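Local coordinates for putative curved DNA-binding protein (Chaetomium thermophilum var. thermophilum DSM 1495, PDB 4IPA) that is an Arx1 protein of the M24 peptidase family, linked to ribosome biogenesis and possibly able to bind DNA, at residues 162-174 with 379-391. Numbering follows the deposited sequence.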
# COMPACT_ATOMS: atom_id res chain seq x y z
N GLU A 162 6.50 -1.19 -12.19
CA GLU A 162 6.97 -0.35 -13.28
C GLU A 162 6.00 -0.35 -14.46
O GLU A 162 5.77 0.69 -15.08
CB GLU A 162 8.36 -0.78 -13.75
CG GLU A 162 9.45 -0.58 -12.71
CD GLU A 162 9.61 0.88 -12.29
OE1 GLU A 162 9.76 1.74 -13.18
OE2 GLU A 162 9.58 1.16 -11.07
N VAL A 163 5.46 -1.51 -14.78
CA VAL A 163 4.47 -1.62 -15.85
C VAL A 163 3.16 -0.92 -15.47
O VAL A 163 2.65 -0.10 -16.23
CB VAL A 163 4.20 -3.08 -16.26
CG1 VAL A 163 3.05 -3.15 -17.29
CG2 VAL A 163 5.47 -3.68 -16.83
N LEU A 164 2.61 -1.23 -14.30
CA LEU A 164 1.38 -0.58 -13.83
C LEU A 164 1.46 0.95 -13.87
O LEU A 164 0.57 1.62 -14.39
CB LEU A 164 1.02 -1.05 -12.41
CG LEU A 164 -0.22 -0.39 -11.81
CD1 LEU A 164 -1.38 -0.44 -12.81
CD2 LEU A 164 -0.62 -1.03 -10.46
N LEU A 165 2.53 1.50 -13.31
CA LEU A 165 2.71 2.95 -13.30
C LEU A 165 2.64 3.57 -14.71
O LEU A 165 2.04 4.63 -14.91
CB LEU A 165 4.02 3.33 -12.59
CG LEU A 165 4.05 3.09 -11.07
CD1 LEU A 165 5.44 3.40 -10.46
CD2 LEU A 165 2.96 3.88 -10.36
N ARG A 166 3.26 2.89 -15.68
CA ARG A 166 3.26 3.33 -17.07
C ARG A 166 1.90 3.17 -17.75
O ARG A 166 1.54 3.96 -18.61
CB ARG A 166 4.36 2.60 -17.86
CG ARG A 166 5.73 3.23 -17.65
CD ARG A 166 6.85 2.24 -17.90
NE ARG A 166 8.14 2.86 -17.62
CZ ARG A 166 8.71 2.89 -16.41
NH1 ARG A 166 8.10 2.32 -15.38
NH2 ARG A 166 9.88 3.49 -16.25
N LEU A 167 1.14 2.15 -17.34
CA LEU A 167 -0.21 1.96 -17.86
C LEU A 167 -1.15 3.02 -17.33
O LEU A 167 -2.29 3.13 -17.78
CB LEU A 167 -0.74 0.57 -17.50
CG LEU A 167 0.00 -0.59 -18.18
CD1 LEU A 167 -0.52 -1.96 -17.76
CD2 LEU A 167 -0.11 -0.41 -19.69
N MET A 168 -0.68 3.81 -16.36
CA MET A 168 -1.53 4.81 -15.72
C MET A 168 -1.35 6.22 -16.29
O MET A 168 -2.16 7.11 -16.03
CB MET A 168 -1.33 4.80 -14.20
CG MET A 168 -1.83 3.53 -13.49
SD MET A 168 -1.64 3.65 -11.69
CE MET A 168 -3.03 4.71 -11.23
N VAL A 169 -0.29 6.42 -17.04
CA VAL A 169 -0.11 7.67 -17.76
C VAL A 169 -1.26 7.80 -18.77
O VAL A 169 -1.45 6.93 -19.61
CB VAL A 169 1.25 7.70 -18.47
CG1 VAL A 169 1.45 9.04 -19.20
CG2 VAL A 169 2.36 7.49 -17.45
N PRO A 170 -2.06 8.87 -18.64
CA PRO A 170 -3.15 9.14 -19.59
C PRO A 170 -2.62 9.16 -21.02
O PRO A 170 -1.54 9.70 -21.25
CB PRO A 170 -3.62 10.54 -19.18
CG PRO A 170 -3.34 10.58 -17.72
CD PRO A 170 -2.05 9.82 -17.53
N PRO A 171 -3.35 8.55 -21.95
CA PRO A 171 -2.86 8.36 -23.32
C PRO A 171 -2.37 9.66 -23.94
O PRO A 171 -3.06 10.67 -23.90
CB PRO A 171 -4.11 7.86 -24.06
CG PRO A 171 -4.89 7.15 -22.99
CD PRO A 171 -4.70 7.98 -21.76
N GLY A 172 -1.15 9.64 -24.47
CA GLY A 172 -0.63 10.75 -25.23
C GLY A 172 0.04 11.87 -24.45
O GLY A 172 0.70 12.73 -25.03
N LEU A 173 -0.12 11.86 -23.13
CA LEU A 173 0.44 12.91 -22.28
C LEU A 173 1.94 13.11 -22.52
O LEU A 173 2.44 14.23 -22.50
CB LEU A 173 0.17 12.60 -20.81
CG LEU A 173 0.50 13.72 -19.82
CD1 LEU A 173 -0.44 14.92 -20.04
CD2 LEU A 173 0.44 13.21 -18.37
N LEU A 174 2.66 12.02 -22.75
CA LEU A 174 4.10 12.12 -22.90
C LEU A 174 4.58 11.70 -24.30
O LEU A 174 5.78 11.54 -24.53
CB LEU A 174 4.81 11.31 -21.81
CG LEU A 174 4.34 11.51 -20.36
CD1 LEU A 174 4.80 10.35 -19.44
CD2 LEU A 174 4.75 12.88 -19.78
N GLU A 379 7.53 -8.85 -26.01
CA GLU A 379 7.88 -7.59 -26.69
C GLU A 379 6.97 -6.43 -26.28
O GLU A 379 7.44 -5.32 -26.11
CB GLU A 379 7.86 -7.75 -28.21
CG GLU A 379 9.21 -8.12 -28.83
CD GLU A 379 10.30 -7.08 -28.57
OE1 GLU A 379 10.03 -5.87 -28.72
OE2 GLU A 379 11.43 -7.49 -28.19
N GLU A 380 5.68 -6.71 -26.15
CA GLU A 380 4.72 -5.69 -25.74
C GLU A 380 5.14 -5.10 -24.40
O GLU A 380 5.22 -3.88 -24.23
CB GLU A 380 3.32 -6.30 -25.67
CG GLU A 380 2.23 -5.35 -25.20
CD GLU A 380 0.83 -5.91 -25.42
OE1 GLU A 380 0.69 -7.15 -25.56
OE2 GLU A 380 -0.14 -5.11 -25.45
N ILE A 381 5.42 -5.97 -23.44
CA ILE A 381 5.85 -5.52 -22.13
C ILE A 381 7.19 -4.77 -22.13
O ILE A 381 7.31 -3.71 -21.51
CB ILE A 381 5.87 -6.69 -21.13
CG1 ILE A 381 4.45 -7.14 -20.86
CG2 ILE A 381 6.52 -6.29 -19.83
CD1 ILE A 381 4.38 -8.35 -19.99
N LEU A 382 8.20 -5.30 -22.83
CA LEU A 382 9.50 -4.61 -22.89
C LEU A 382 9.36 -3.21 -23.50
O LEU A 382 10.07 -2.28 -23.12
CB LEU A 382 10.55 -5.42 -23.65
CG LEU A 382 10.96 -6.75 -23.01
CD1 LEU A 382 11.86 -7.50 -23.98
CD2 LEU A 382 11.67 -6.53 -21.67
N LYS A 383 8.43 -3.08 -24.44
CA LYS A 383 8.17 -1.79 -25.06
C LYS A 383 7.52 -0.80 -24.06
O LYS A 383 7.99 0.33 -23.91
CB LYS A 383 7.34 -1.99 -26.33
CG LYS A 383 8.08 -2.71 -27.44
CD LYS A 383 7.19 -2.90 -28.68
CE LYS A 383 7.95 -3.61 -29.81
NZ LYS A 383 7.10 -3.82 -31.02
N ILE A 384 6.49 -1.25 -23.36
CA ILE A 384 5.91 -0.46 -22.27
C ILE A 384 6.98 0.02 -21.28
O ILE A 384 7.04 1.20 -20.93
CB ILE A 384 4.82 -1.24 -21.52
CG1 ILE A 384 3.63 -1.50 -22.45
CG2 ILE A 384 4.34 -0.47 -20.30
CD1 ILE A 384 2.78 -2.68 -22.03
N LEU A 385 7.86 -0.88 -20.86
CA LEU A 385 8.94 -0.52 -19.94
C LEU A 385 9.86 0.58 -20.46
O LEU A 385 10.52 1.25 -19.67
CB LEU A 385 9.76 -1.75 -19.57
CG LEU A 385 9.03 -2.67 -18.59
CD1 LEU A 385 9.84 -3.92 -18.31
CD2 LEU A 385 8.75 -1.89 -17.31
N GLU A 386 9.92 0.74 -21.78
CA GLU A 386 10.73 1.81 -22.39
C GLU A 386 10.04 3.17 -22.32
O GLU A 386 10.69 4.21 -22.40
CB GLU A 386 11.08 1.47 -23.84
CG GLU A 386 12.09 0.33 -23.98
CD GLU A 386 13.32 0.54 -23.09
OE1 GLU A 386 14.01 1.56 -23.26
OE2 GLU A 386 13.59 -0.32 -22.22
N GLN A 387 8.71 3.17 -22.18
CA GLN A 387 7.96 4.41 -22.07
C GLN A 387 8.35 5.15 -20.79
O GLN A 387 8.63 4.54 -19.77
CB GLN A 387 6.46 4.13 -22.05
CG GLN A 387 5.96 3.34 -23.23
CD GLN A 387 4.53 2.88 -23.03
OE1 GLN A 387 4.03 2.01 -23.77
NE2 GLN A 387 3.86 3.44 -22.02
N PRO A 388 8.37 6.49 -20.86
CA PRO A 388 8.76 7.28 -19.69
C PRO A 388 7.59 7.39 -18.72
O PRO A 388 6.44 7.16 -19.11
CB PRO A 388 9.08 8.65 -20.29
CG PRO A 388 8.17 8.74 -21.49
CD PRO A 388 8.04 7.33 -22.02
N LEU A 389 7.88 7.72 -17.47
CA LEU A 389 6.84 7.92 -16.47
C LEU A 389 6.45 9.39 -16.40
O LEU A 389 5.33 9.75 -16.02
CB LEU A 389 7.33 7.43 -15.10
CG LEU A 389 6.73 6.12 -14.61
CD1 LEU A 389 7.33 5.76 -13.26
CD2 LEU A 389 5.20 6.20 -14.54
N SER A 390 7.39 10.25 -16.78
CA SER A 390 7.17 11.68 -16.74
C SER A 390 8.13 12.37 -17.68
O SER A 390 8.99 11.72 -18.26
CB SER A 390 7.44 12.19 -15.33
OG SER A 390 8.84 12.16 -15.08
N LYS A 391 7.98 13.69 -17.84
CA LYS A 391 8.95 14.53 -18.52
C LYS A 391 9.86 15.13 -17.46
O LYS A 391 9.41 15.93 -16.64
CB LYS A 391 8.28 15.68 -19.26
CG LYS A 391 7.29 15.33 -20.36
CD LYS A 391 6.64 16.63 -20.89
CE LYS A 391 5.27 16.41 -21.54
NZ LYS A 391 4.44 17.66 -21.54
O HOH W 1 11.36 4.73 -18.47
O HOH W 2 1.50 17.31 -21.26
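Arg166 reaches from helix 148-167 to the residue just after helix 379-386, its chain extended from CG to NE (chi3 -177°), which carries NE to Gln387 O at 2.8 Å (N-H...O 148°), the oxygen standing a little out of the guanidinium plane. The foot of the chain, Arg166 CB, rests on Ile384 CG2 at 3.9 Å. A water held by NH2 also donates to Gln387 O, so two donors satisfy this carbonyl. NH1 turns back on its own helix, bonding Glu162 O almost in the guanidinium plane and forming a 2.8 Å salt bridge with Glu162 OE1, met from above the carboxylate. Glu162 OE2 forms a salt bridge with Arg358, so the carboxylate is held between two arginines, which would probably favour its charged form. Leu389 lies across one guanidinium face, offset toward its rim, CG 4.1 Å from NH1; its CD2 reaches Leu165 CB at 3.7 Å. With an alanine here, Gln387 O would probably lose its direct donor, Glu162 one of its cations and Leu389 the flat group it lies on. Branched side chains suit the apolar crossing: Val163 CG2 meets Leu385 CD2 at 3.8 Å, nearly perpendicularly. Beyond the type II turn 170-173, Leu174 CD2 packs on the aliphatic Lys391 CG at 3.6 Å. The helix axes cross at 70°, and backbone hydrogen bonds of Leu389 with Ile356 and Lys391 with Asn354 lay the segment after helix 379-386 along strand 355-360 of the M24 (methionine aminopeptidase-like) fold.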